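Local coordinates for protein tryptophanyl-tRNA synthetase (Cryptosporidium parvum Iowa II, PDB 3HV0) that probably attaches L-tryptophan to tRNA(Trp) at the expense of ATP, this chain being the C-terminal part with the class I catalytic domain and bound tryptophan, at residues A47-R52 and L323-E328; R53-S58 and H92-L97; V200-A205 and F234-D239; D239-P242 and L247-S250. One frame throughout, in Å; residues are numbered along the deposited sequence.

Contact 1: A47-R52 and L323-E328; sequences AHHFFR and LMEDDE
His-49 lays its imidazole against the aliphatic part of Glu-325, CE1 standing 3.8 Å from CG, with ring and carboxylate planes turned 44° apart. The ring reaches that carbon because CG of His-49 sits between backbone N and carbonyl carbon (chi1 61°). NE2 has a weak hydrogen bond to the carbonyl O of Phe-322 in the last turn of helix 315-323, while CE1 meets Glu-325 just beyond it. Further along, the guanidinium of Arg-52 meets the carboxylate of Asp-327. NH2 of Arg-52 lies 3.1 Å from OD1 of Asp-327 in a salt bridge whose hydrogen bond is weak, the N-H pointing well off the oxygen at 125°. The two flat groups are almost perpendicular, so a paired, two-pronged bridge does not form. Asp-327 also has a salt bridge from its OD2 to Arg-53. The short helix 49-52 is N-capped by His-48, whose ND1 accepts from the N of Phe-50 at 3.2 Å; CE1 of the same imidazole rests over the centre of the Phe-50 ring. Across the contact Asp-326 caps helix 327-339 through the N of Lys-329. The contact joins the catalytic side to the helical C-terminal part, which in tryptophanyl-tRNA synthetases carries anticodon recognition. With largely exposed partners, the junction combines a carbon packing contact with one poorly aligned charge pair; Arg-53 is the stronger partner of Asp-327, so the Arg-52 bridge is secondary.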
loop_
_atom_site.group_PDB
_atom_site.type_symbol
_atom_site.label_atom_id
_atom_site.label_comp_id
_atom_site.label_asym_id
_atom_site.label_seq_id
_atom_site.Cartn_x
_atom_site.Cartn_y
_atom_site.Cartn_z
ATOM N N ALA A 47 -4.060 7.759 39.809
ATOM C CA ALA A 47 -3.697 8.164 38.445
ATOM C C ALA A 47 -2.205 8.055 38.238
ATOM O O ALA A 47 -1.411 8.357 39.128
ATOM C CB ALA A 47 -4.160 9.586 38.152
ATOM N N HIS A 48 -1.831 7.623 37.045
ATOM C CA HIS A 48 -0.437 7.584 36.684
ATOM C C HIS A 48 0.121 8.989 36.766
ATOM O O HIS A 48 -0.556 9.949 36.400
ATOM C CB HIS A 48 -0.268 7.048 35.282
ATOM C CG HIS A 48 1.119 6.604 34.973
ATOM N ND1 HIS A 48 2.073 7.452 34.456
ATOM C CD2 HIS A 48 1.714 5.396 35.094
ATOM C CE1 HIS A 48 3.194 6.781 34.255
ATOM N NE2 HIS A 48 3.005 5.532 34.640
ATOM N N HIS A 49 1.349 9.111 37.260
ATOM C CA HIS A 49 1.958 10.422 37.438
ATOM C C HIS A 49 2.172 11.235 36.138
ATOM O O HIS A 49 2.238 12.455 36.214
ATOM C CB HIS A 49 3.249 10.336 38.284
ATOM C CG HIS A 49 4.324 9.484 37.683
ATOM N ND1 HIS A 49 4.358 8.115 37.832
ATOM C CD2 HIS A 49 5.403 9.810 36.935
ATOM C CE1 HIS A 49 5.413 7.634 37.200
ATOM N NE2 HIS A 49 6.064 8.643 36.653
ATOM N N PHE A 50 2.228 10.620 34.954
ATOM C CA PHE A 50 2.293 11.450 33.732
ATOM C C PHE A 50 1.089 12.390 33.592
ATOM O O PHE A 50 1.107 13.329 32.785
ATOM C CB PHE A 50 2.432 10.622 32.441
ATOM C CG PHE A 50 3.702 9.818 32.355
ATOM C CD1 PHE A 50 4.831 10.147 33.103
ATOM C CD2 PHE A 50 3.772 8.720 31.529
ATOM C CE1 PHE A 50 5.968 9.385 33.025
ATOM C CE2 PHE A 50 4.924 7.976 31.446
ATOM C CZ PHE A 50 6.016 8.305 32.197
ATOM N N PHE A 51 0.037 12.125 34.350
ATOM C CA PHE A 51 -1.102 13.005 34.361
ATOM C C PHE A 51 -0.774 14.200 35.239
ATOM O O PHE A 51 -0.756 15.335 34.756
ATOM C CB PHE A 51 -2.326 12.291 34.909
ATOM C CG PHE A 51 -3.039 11.395 33.910
ATOM C CD1 PHE A 51 -3.709 11.938 32.823
ATOM C CD2 PHE A 51 -3.115 10.021 34.116
ATOM C CE1 PHE A 51 -4.406 11.139 31.966
ATOM C CE2 PHE A 51 -3.816 9.221 33.254
ATOM C CZ PHE A 51 -4.461 9.780 32.185
ATOM N N ARG A 52 -0.485 13.929 36.515
ATOM C CA ARG A 52 -0.161 14.965 37.508
ATOM C C ARG A 52 0.925 15.933 37.037
ATOM O O ARG A 52 0.832 17.132 37.266
ATOM C CB ARG A 52 0.293 14.341 38.843
ATOM C CG ARG A 52 -0.586 13.186 39.343
ATOM C CD ARG A 52 -0.417 12.928 40.851
ATOM N NE ARG A 52 0.953 12.544 41.213
ATOM C CZ ARG A 52 1.461 11.303 41.173
ATOM N NH1 ARG A 52 0.735 10.257 40.768
ATOM N NH2 ARG A 52 2.726 11.107 41.548
ATOM N N LEU A 323 10.874 10.349 35.367
ATOM C CA LEU A 323 11.351 9.111 35.993
ATOM C C LEU A 323 10.957 8.956 37.470
ATOM O O LEU A 323 10.520 7.884 37.885
ATOM C CB LEU A 323 12.876 8.995 35.848
ATOM C CG LEU A 323 13.392 8.357 34.553
ATOM C CD1 LEU A 323 12.799 8.995 33.317
ATOM C CD2 LEU A 323 14.905 8.453 34.506
ATOM N N MET A 324 11.110 10.014 38.263
ATOM C CA MET A 324 11.028 9.865 39.720
ATOM C C MET A 324 9.613 9.631 40.236
ATOM O O MET A 324 8.802 10.548 40.283
ATOM C CB MET A 324 11.670 11.050 40.449
ATOM C CG MET A 324 13.172 10.890 40.665
ATOM S SD MET A 324 13.731 11.666 42.170
ATOM C CE MET A 324 12.962 13.270 42.004
ATOM N N GLU A 325 9.343 8.397 40.647
ATOM C CA GLU A 325 8.056 8.036 41.256
ATOM C C GLU A 325 7.874 8.612 42.670
ATOM O O GLU A 325 6.773 8.556 43.219
ATOM C CB GLU A 325 7.886 6.507 41.276
ATOM C CG GLU A 325 7.434 5.935 39.929
ATOM C CD GLU A 325 8.194 4.680 39.502
ATOM O OE1 GLU A 325 8.407 3.774 40.341
ATOM O OE2 GLU A 325 8.574 4.601 38.311
ATOM N N ASP A 326 8.942 9.156 43.256
ATOM C CA ASP A 326 8.863 9.774 44.577
ATOM C C ASP A 326 8.650 11.284 44.441
ATOM O O ASP A 326 9.550 12.005 44.004
ATOM C CB ASP A 326 10.142 9.482 45.372
ATOM C CG ASP A 326 9.953 9.631 46.881
ATOM O OD1 ASP A 326 10.296 8.670 47.604
ATOM O OD2 ASP A 326 9.472 10.694 47.345
ATOM N N ASP A 327 7.462 11.757 44.815
ATOM C CA ASP A 327 7.132 13.186 44.728
ATOM C C ASP A 327 7.990 14.009 45.680
ATOM O O ASP A 327 8.607 14.998 45.280
ATOM C CB ASP A 327 5.651 13.440 45.061
ATOM C CG ASP A 327 4.714 13.124 43.905
ATOM O OD1 ASP A 327 3.645 12.533 44.168
ATOM O OD2 ASP A 327 5.025 13.464 42.739
ATOM N N GLU A 328 8.018 13.588 46.943
ATOM C CA GLU A 328 8.686 14.337 48.008
ATOM C C GLU A 328 10.159 14.592 47.703
ATOM O O GLU A 328 10.683 15.665 48.009
ATOM C CB GLU A 328 8.549 13.601 49.345
#

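Contact 2: R53-S58 and H92-L97; sequences RNIFLS and HLVPFL
Phe-56 points the rim of its ring, not a face, at the helix backbone: the carbonyl O of Val-94 lies in the ring plane, 4.0 Å from CE1, and CA of Pro-95 is equally far from CZ, again near that plane. The ring's weakly positive C-H edge thus faces a carbonyl oxygen, while its flat side is stacked with Phe-98 one turn further along helix 93-106. The other half of the contact is aliphatic. CG2 of Ile-55 meets CG1 of Val-94 at 4.0 Å, the two side chains crossing at about a right angle; Val-94 carries that methyl opposite its own backbone N (chi1 163°), and Phe-322 of helix 315-323 packs on both residues. Asn-54 closes helix 49-52 with a Schellman motif, and strand 56-60 begins two residues later, with a classic beta bulge at Leu-57 and Ser-58 facing His-253. Helix 93-106 follows the HVGH form of the class I HIGH signature, which ends at His-92, and the side chain of Pro-95 is about 6 Å from the bound tryptophan. No hydrogen bond crosses the contact, so van der Waals packing holds strand 56-60 to helix 93-106, with at most a weak electrostatic contribution from the ring edge.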
loop_
_atom_site.group_PDB
_atom_site.type_symbol
_atom_site.label_atom_id
_atom_site.label_comp_id
_atom_site.label_asym_id
_atom_site.label_seq_id
_atom_site.Cartn_x
_atom_site.Cartn_y
_atom_site.Cartn_z
ATOM N N ARG A 53 1.950 15.414 36.377
ATOM C CA ARG A 53 3.103 16.224 35.996
ATOM C C ARG A 53 2.900 16.901 34.629
ATOM O O ARG A 53 3.798 17.573 34.137
ATOM C CB ARG A 53 4.377 15.359 35.956
ATOM C CG ARG A 53 4.589 14.388 37.123
ATOM C CD ARG A 53 5.280 15.029 38.279
ATOM N NE ARG A 53 5.365 14.158 39.463
ATOM C CZ ARG A 53 6.287 13.214 39.659
ATOM N NH1 ARG A 53 7.229 12.962 38.734
ATOM N NH2 ARG A 53 6.262 12.512 40.785
ATOM N N ASN A 54 1.732 16.698 34.021
ATOM C CA ASN A 54 1.404 17.228 32.669
ATOM C C ASN A 54 2.396 16.803 31.578
ATOM O O ASN A 54 2.784 17.591 30.713
ATOM C CB ASN A 54 1.232 18.763 32.688
ATOM C CG ASN A 54 0.228 19.234 33.745
ATOM O OD1 ASN A 54 -0.904 18.766 33.803
ATOM N ND2 ASN A 54 0.654 20.156 34.591
ATOM N N ILE A 55 2.787 15.538 31.631
ATOM C CA ILE A 55 3.641 14.927 30.624
ATOM C C ILE A 55 2.734 14.462 29.496
ATOM O O ILE A 55 3.054 14.635 28.332
ATOM C CB ILE A 55 4.423 13.696 31.175
ATOM C CG1 ILE A 55 5.294 14.066 32.377
ATOM C CG2 ILE A 55 5.279 13.062 30.063
ATOM C CD1 ILE A 55 6.574 14.779 32.036
ATOM N N PHE A 56 1.637 13.810 29.864
ATOM C CA PHE A 56 0.479 13.685 28.992
ATOM C C PHE A 56 -0.441 14.815 29.403
ATOM O O PHE A 56 -1.092 14.750 30.460
ATOM C CB PHE A 56 -0.211 12.322 29.132
ATOM C CG PHE A 56 0.392 11.255 28.276
ATOM C CD1 PHE A 56 1.454 10.489 28.737
ATOM C CD2 PHE A 56 -0.062 11.049 26.982
ATOM C CE1 PHE A 56 2.029 9.516 27.921
ATOM C CE2 PHE A 56 0.501 10.079 26.174
ATOM C CZ PHE A 56 1.543 9.306 26.646
ATOM N N LEU A 57 -0.454 15.874 28.595
ATOM C CA LEU A 57 -1.147 17.113 28.949
ATOM C C LEU A 57 -2.399 17.393 28.123
ATOM O O LEU A 57 -3.189 18.249 28.487
ATOM C CB LEU A 57 -0.204 18.308 28.831
ATOM C CG LEU A 57 0.675 18.531 27.593
ATOM C CD1 LEU A 57 0.279 17.730 26.377
ATOM C CD2 LEU A 57 0.727 19.993 27.226
ATOM N N SER A 58 -2.582 16.649 27.033
ATOM C CA SER A 58 -3.480 17.053 25.969
ATOM C C SER A 58 -4.299 15.870 25.455
ATOM O O SER A 58 -3.873 14.724 25.591
ATOM C CB SER A 58 -2.645 17.656 24.843
ATOM O OG SER A 58 -3.393 18.607 24.132
ATOM N N HIS A 92 11.415 7.329 24.068
ATOM C CA HIS A 92 10.409 6.500 23.403
ATOM C C HIS A 92 9.667 5.584 24.330
ATOM O O HIS A 92 8.669 5.032 23.937
ATOM C CB HIS A 92 11.044 5.662 22.298
ATOM C CG HIS A 92 11.451 6.458 21.099
ATOM N ND1 HIS A 92 12.742 6.473 20.610
ATOM C CD2 HIS A 92 10.731 7.272 20.293
ATOM C CE1 HIS A 92 12.795 7.261 19.547
ATOM N NE2 HIS A 92 11.591 7.765 19.340
ATOM N N LEU A 93 10.154 5.400 25.546
ATOM C CA LEU A 93 9.430 4.598 26.531
ATOM C C LEU A 93 8.301 5.370 27.205
ATOM O O LEU A 93 7.494 4.785 27.923
ATOM C CB LEU A 93 10.388 4.096 27.612
ATOM C CG LEU A 93 11.335 2.947 27.269
ATOM C CD1 LEU A 93 12.210 2.702 28.499
ATOM C CD2 LEU A 93 10.571 1.680 26.887
ATOM N N VAL A 94 8.268 6.684 27.012
ATOM C CA VAL A 94 7.248 7.520 27.635
ATOM C C VAL A 94 5.833 7.129 27.151
ATOM O O VAL A 94 4.958 6.831 27.970
ATOM C CB VAL A 94 7.562 9.032 27.472
ATOM C CG1 VAL A 94 6.317 9.909 27.751
ATOM C CG2 VAL A 94 8.737 9.421 28.388
ATOM N N PRO A 95 5.606 7.069 25.840
ATOM C CA PRO A 95 4.264 6.619 25.471
ATOM C C PRO A 95 3.983 5.144 25.780
ATOM O O PRO A 95 2.862 4.807 26.124
ATOM C CB PRO A 95 4.214 6.874 23.961
ATOM C CG PRO A 95 5.269 7.854 23.700
ATOM C CD PRO A 95 6.362 7.516 24.664
ATOM N N PHE A 96 4.992 4.280 25.677
ATOM C CA PHE A 96 4.819 2.843 25.926
ATOM C C PHE A 96 4.537 2.514 27.405
ATOM O O PHE A 96 3.614 1.748 27.703
ATOM C CB PHE A 96 6.004 2.036 25.380
ATOM C CG PHE A 96 5.949 1.848 23.886
ATOM C CD1 PHE A 96 5.095 0.926 23.328
ATOM C CD2 PHE A 96 6.697 2.643 23.044
ATOM C CE1 PHE A 96 5.002 0.783 21.967
ATOM C CE2 PHE A 96 6.616 2.494 21.686
ATOM C CZ PHE A 96 5.775 1.565 21.144
ATOM N N LEU A 97 5.319 3.095 28.310
ATOM C CA LEU A 97 5.073 2.950 29.745
ATOM C C LEU A 97 3.680 3.462 30.128
ATOM O O LEU A 97 2.986 2.871 30.957
ATOM C CB LEU A 97 6.149 3.662 30.575
ATOM C CG LEU A 97 7.575 3.080 30.622
ATOM C CD1 LEU A 97 8.412 3.825 31.679
ATOM C CD2 LEU A 97 7.618 1.582 30.880
#

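Contact 3: V200-A205 and F234-D239; sequences VQAAPA and FRMVRD. With TRP (tryptophan), chain C.
Apolar packing centres on Ala-202, whose CB is met by two side chains of helix 231-240. CE of Met-236 comes to 3.6 Å from CB of Ala-202; CG2 of Val-237 is modelled at 3.3 Å from the same CB, a doubtfully short approach by an unusually rotated valine. Met-236 folds its terminal methyl inward by a bend at the last torsion (chi3 63°), so the methyl carbon rather than the sulfur touches the alanine. The small residue lets the helices approach closely, with CA atoms of Ala-202 and Val-237 only 5.8 Å apart. A second kind of contact is a looser van der Waals approach of a ring to a carbonyl: CE1 of Phe-234 stands 3.9 Å from the backbone O of Gln-201, obliquely to the ring, and that oxygen is also hydrogen-bonded by the hydroxyl of Tyr-78. Ligand contacts come from the same two residues, Gln-201 and Phe-234 both belonging to the tryptophan pocket. CG of Gln-201 is 3.6 Å from NE1 of the ligand indole. CZ of Phe-234 is 3.6 Å from CZ2 of the indole, which sits at the edge of the phenyl ring near its plane. Tyr-78 and Glu-118 add hydrogen bonds to the ligand, so Tyr-78 ties the pocket to the Gln-201 backbone. No hydrogen bond runs between the two segments themselves. In the fold, the C-terminal part of helix 192-202 lies between helix 231-240 and helix 157-174, whose Ile-171 reaches Ala-202; Val-200 touches Tyr-165 of the second subunit, and Arg-238 bridges to Asp-61, just after strand 56-60.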
loop_
_atom_site.group_PDB
_atom_site.type_symbol
_atom_site.label_atom_id
_atom_site.label_comp_id
_atom_site.label_asym_id
_atom_site.label_seq_id
_atom_site.Cartn_x
_atom_site.Cartn_y
_atom_site.Cartn_z
ATOM N N VAL A 200 -1.498 4.608 5.962
ATOM C CA VAL A 200 -0.986 3.402 6.640
ATOM C C VAL A 200 -0.966 3.567 8.148
ATOM O O VAL A 200 -1.315 2.641 8.876
ATOM C CB VAL A 200 0.411 3.009 6.136
ATOM C CG1 VAL A 200 0.898 1.727 6.798
ATOM C CG2 VAL A 200 0.385 2.831 4.641
ATOM N N GLN A 201 -0.599 4.754 8.619
ATOM C CA GLN A 201 -0.598 5.017 10.056
ATOM C C GLN A 201 -1.968 5.297 10.609
ATOM O O GLN A 201 -2.221 5.043 11.773
ATOM C CB GLN A 201 0.273 6.205 10.389
ATOM C CG GLN A 201 0.363 6.450 11.873
ATOM C CD GLN A 201 1.641 7.045 12.309
ATOM O OE1 GLN A 201 1.671 7.768 13.282
ATOM N NE2 GLN A 201 2.707 6.764 11.602
ATOM N N ALA A 202 -2.830 5.886 9.790
ATOM C CA ALA A 202 -4.208 6.150 10.181
ATOM C C ALA A 202 -4.996 4.855 10.403
ATOM O O ALA A 202 -5.698 4.727 11.389
ATOM C CB ALA A 202 -4.881 7.000 9.146
ATOM N N ALA A 203 -4.824 3.893 9.503
ATOM C CA ALA A 203 -5.701 2.730 9.383
ATOM C C ALA A 203 -5.936 1.896 10.666
ATOM O O ALA A 203 -7.026 1.348 10.852
ATOM C CB ALA A 203 -5.240 1.825 8.221
ATOM N N PRO A 204 -4.915 1.760 11.524
ATOM C CA PRO A 204 -5.166 0.997 12.743
ATOM C C PRO A 204 -6.035 1.722 13.769
ATOM O O PRO A 204 -6.514 1.075 14.722
ATOM C CB PRO A 204 -3.762 0.735 13.307
ATOM C CG PRO A 204 -2.824 0.927 12.143
ATOM C CD PRO A 204 -3.470 1.975 11.297
ATOM N N ALA A 205 -6.268 3.025 13.602
ATOM C CA ALA A 205 -7.224 3.716 14.500
ATOM C C ALA A 205 -8.704 3.349 14.204
ATOM O O ALA A 205 -9.611 3.889 14.826
ATOM C CB ALA A 205 -7.018 5.197 14.470
ATOM N N PHE A 234 -3.676 11.840 13.011
ATOM C CA PHE A 234 -4.948 11.548 13.666
ATOM C C PHE A 234 -5.911 12.746 13.620
ATOM O O PHE A 234 -7.107 12.613 13.898
ATOM C CB PHE A 234 -4.687 11.045 15.095
ATOM C CG PHE A 234 -3.734 9.877 15.137
ATOM C CD1 PHE A 234 -4.068 8.690 14.505
ATOM C CD2 PHE A 234 -2.479 9.977 15.743
ATOM C CE1 PHE A 234 -3.189 7.614 14.497
ATOM C CE2 PHE A 234 -1.622 8.915 15.761
ATOM C CZ PHE A 234 -1.968 7.731 15.130
ATOM N N ARG A 235 -5.395 13.916 13.262
ATOM C CA ARG A 235 -6.255 15.018 12.856
ATOM C C ARG A 235 -6.917 14.600 11.548
ATOM O O ARG A 235 -8.119 14.699 11.395
ATOM C CB ARG A 235 -5.430 16.291 12.650
ATOM C CG ARG A 235 -6.121 17.569 13.068
ATOM C CD ARG A 235 -5.127 18.718 13.126
ATOM N NE ARG A 235 -4.907 19.296 11.789
ATOM C CZ ARG A 235 -3.724 19.669 11.284
ATOM N NH1 ARG A 235 -2.587 19.519 11.981
ATOM N NH2 ARG A 235 -3.686 20.195 10.054
ATOM N N MET A 236 -6.105 14.114 10.611
ATOM C CA MET A 236 -6.579 13.698 9.286
ATOM C C MET A 236 -7.621 12.564 9.364
ATOM O O MET A 236 -8.703 12.661 8.808
ATOM C CB MET A 236 -5.380 13.250 8.445
ATOM C CG MET A 236 -5.732 12.652 7.091
ATOM S SD MET A 236 -4.426 11.554 6.538
ATOM C CE MET A 236 -4.483 10.291 7.833
ATOM N N VAL A 237 -7.283 11.500 10.076
ATOM C CA VAL A 237 -8.168 10.358 10.201
ATOM C C VAL A 237 -9.482 10.693 10.948
ATOM O O VAL A 237 -10.512 10.092 10.675
ATOM C CB VAL A 237 -7.451 9.160 10.862
ATOM C CG1 VAL A 237 -7.734 9.121 12.361
ATOM C CG2 VAL A 237 -7.895 7.867 10.201
ATOM N N ARG A 238 -9.463 11.654 11.860
ATOM C CA ARG A 238 -10.714 12.099 12.502
ATOM C C ARG A 238 -11.628 12.854 11.533
ATOM O O ARG A 238 -12.845 12.877 11.697
ATOM C CB ARG A 238 -10.430 12.975 13.732
ATOM C CG ARG A 238 -10.113 12.174 14.981
ATOM C CD ARG A 238 -9.712 13.067 16.152
ATOM N NE ARG A 238 -10.759 14.022 16.505
ATOM C CZ ARG A 238 -11.737 13.808 17.385
ATOM N NH1 ARG A 238 -11.843 12.654 18.039
ATOM N NH2 ARG A 238 -12.628 14.761 17.616
ATOM N N ASP A 239 -11.034 13.493 10.541
ATOM C CA ASP A 239 -11.794 14.161 9.518
ATOM C C ASP A 239 -12.399 13.176 8.521
ATOM O O ASP A 239 -13.463 13.466 7.978
ATOM C CB ASP A 239 -10.927 15.188 8.778
ATOM C CG ASP A 239 -10.882 16.533 9.484
ATOM O OD1 ASP A 239 -10.670 16.574 10.715
ATOM O OD2 ASP A 239 -11.071 17.559 8.794
HETATM N N TRP C . 5.439 7.096 12.853
HETATM C CA TRP C . 5.558 7.004 14.339
HETATM C C TRP C . 6.962 7.401 14.771
HETATM O O TRP C . 7.900 7.371 13.953
HETATM C CB TRP C . 5.202 5.601 14.869
HETATM C CG TRP C . 3.721 5.376 15.056
HETATM C CD1 TRP C . 2.889 4.632 14.254
HETATM C CD2 TRP C . 2.894 5.880 16.117
HETATM N NE1 TRP C . 1.614 4.646 14.751
HETATM C CE2 TRP C . 1.584 5.415 15.883
HETATM C CE3 TRP C . 3.133 6.674 17.234
HETATM C CZ2 TRP C . 0.520 5.719 16.729
HETATM C CZ3 TRP C . 2.073 6.979 18.069
HETATM C CH2 TRP C . 0.776 6.509 17.804
HETATM O OXT TRP C . 7.151 7.766 15.947
#

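Contact 4: D239-P242 and L247-S250; sequences DVAP and LKPS
Lys-248 and Ala-241 bury the most surface here, and they meet through carbon: CG of the lysine is 3.8 Å from CB of the alanine. That methyl group points into the chain returning from the turn, where it also lies 3.6 Å from the carbonyl O of Leu-247 and 3.8 Å from the backbone N of Lys-248. It therefore rests on the peptide between Leu-247 and Lys-248 as much as on a side chain, and the CA atoms of Ala-241 and Lys-248 are 5.3 Å apart. Pro-242 adds the flank of its ring, CD standing 4.3 Å from CG of Lys-248. The lysine runs extended until its last torsion (chi4 -93°), where it bends to bring NZ to the carbonyl O of Arg-238. Having no N-H, Pro-242 cannot make the helical bond to that oxygen four residues back, and the ammonium supplies a donor at the end of helix 231-240. OD1 of Asp-239 lies 5.0 Å from NZ of Lys-248, not in contact but of opposite charge. The turn leads from this helix into strand 250-254 and so forms the return leg of a beta-alpha-beta crossover from strand 222-227. Between the segments the contact is thus van der Waals packing without hydrogen bonds; the positive charge near the carbonyl end of the helix would be expected to interact favourably with its dipole.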
loop_
_atom_site.group_PDB
_atom_site.type_symbol
_atom_site.label_atom_id
_atom_site.label_comp_id
_atom_site.label_asym_id
_atom_site.label_seq_id
_atom_site.Cartn_x
_atom_site.Cartn_y
_atom_site.Cartn_z
ATOM N N ASP A 239 -11.034 13.493 10.541
ATOM C CA ASP A 239 -11.794 14.161 9.518
ATOM C C ASP A 239 -12.399 13.176 8.521
ATOM O O ASP A 239 -13.463 13.466 7.978
ATOM C CB ASP A 239 -10.927 15.188 8.778
ATOM C CG ASP A 239 -10.882 16.533 9.484
ATOM O OD1 ASP A 239 -10.670 16.574 10.715
ATOM O OD2 ASP A 239 -11.071 17.559 8.794
ATOM N N VAL A 240 -11.746 12.040 8.257
ATOM C CA VAL A 240 -12.301 11.074 7.283
ATOM C C VAL A 240 -13.260 10.050 7.900
ATOM O O VAL A 240 -14.126 9.533 7.189
ATOM C CB VAL A 240 -11.208 10.342 6.447
ATOM C CG1 VAL A 240 -10.401 11.335 5.676
ATOM C CG2 VAL A 240 -10.309 9.538 7.322
ATOM N N ALA A 241 -13.116 9.773 9.194
ATOM C CA ALA A 241 -13.999 8.839 9.917
ATOM C C ALA A 241 -15.485 8.905 9.527
ATOM O O ALA A 241 -16.071 7.895 9.166
ATOM C CB ALA A 241 -13.865 9.043 11.444
ATOM N N PRO A 242 -16.114 10.086 9.650
ATOM C CA PRO A 242 -17.543 10.111 9.346
ATOM C C PRO A 242 -17.820 9.735 7.897
ATOM O O PRO A 242 -18.699 8.933 7.632
ATOM C CB PRO A 242 -17.970 11.558 9.663
ATOM C CG PRO A 242 -16.736 12.317 9.944
ATOM C CD PRO A 242 -15.663 11.338 10.290
ATOM N N LEU A 247 -16.061 5.376 13.476
ATOM C CA LEU A 247 -15.877 6.208 14.658
ATOM C C LEU A 247 -14.594 7.015 14.547
ATOM O O LEU A 247 -13.593 6.532 14.000
ATOM C CB LEU A 247 -15.802 5.359 15.921
ATOM C CG LEU A 247 -17.053 4.593 16.305
ATOM C CD1 LEU A 247 -16.809 3.882 17.625
ATOM C CD2 LEU A 247 -18.242 5.531 16.402
ATOM N N LYS A 248 -14.641 8.246 15.057
ATOM C CA LYS A 248 -13.453 9.074 15.208
ATOM C C LYS A 248 -12.620 8.482 16.339
ATOM O O LYS A 248 -13.160 8.233 17.431
ATOM C CB LYS A 248 -13.848 10.496 15.580
ATOM C CG LYS A 248 -14.482 11.326 14.473
ATOM C CD LYS A 248 -14.922 12.661 15.055
ATOM C CE LYS A 248 -15.407 13.642 13.993
ATOM N NZ LYS A 248 -14.277 14.528 13.535
ATOM N N PRO A 249 -11.319 8.236 16.099
ATOM C CA PRO A 249 -10.477 7.776 17.197
ATOM C C PRO A 249 -10.166 8.928 18.154
ATOM O O PRO A 249 -10.080 10.083 17.745
ATOM C CB PRO A 249 -9.210 7.325 16.493
ATOM C CG PRO A 249 -9.112 8.206 15.335
ATOM C CD PRO A 249 -10.525 8.438 14.874
ATOM N N SER A 250 -10.060 8.605 19.428
ATOM C CA SER A 250 -9.648 9.564 20.440
ATOM C C SER A 250 -8.143 9.481 20.653
ATOM O O SER A 250 -7.538 8.462 20.366
ATOM C CB SER A 250 -10.336 9.237 21.752
ATOM O OG SER A 250 -11.716 9.156 21.516
#

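Contacts 1 and 2 adjoin, their centres 11 Å apart, because helix 49-52 is followed, after a short turn, by strand 56-60; the carbonyl of Phe-50 probably bonds to the N of Ile-55. Contacts 3 and 4 form the other pair, 8 Å apart, sharing Asp-239 and helix 231-240. Contacts 1 and 3 are 30 Å apart on opposite sides of the chain's centre. Along the chain, contact 1 spans all the others, contact 2 closes before contact 3 opens, and contact 4 follows on. The central sheet links the pairs through neighbouring strands 56-60 and 250-254, placing the tryptophan pocket between the helices of contact 3 and the HIGH-signature side, with contact 1 leading out to the C-terminal helices.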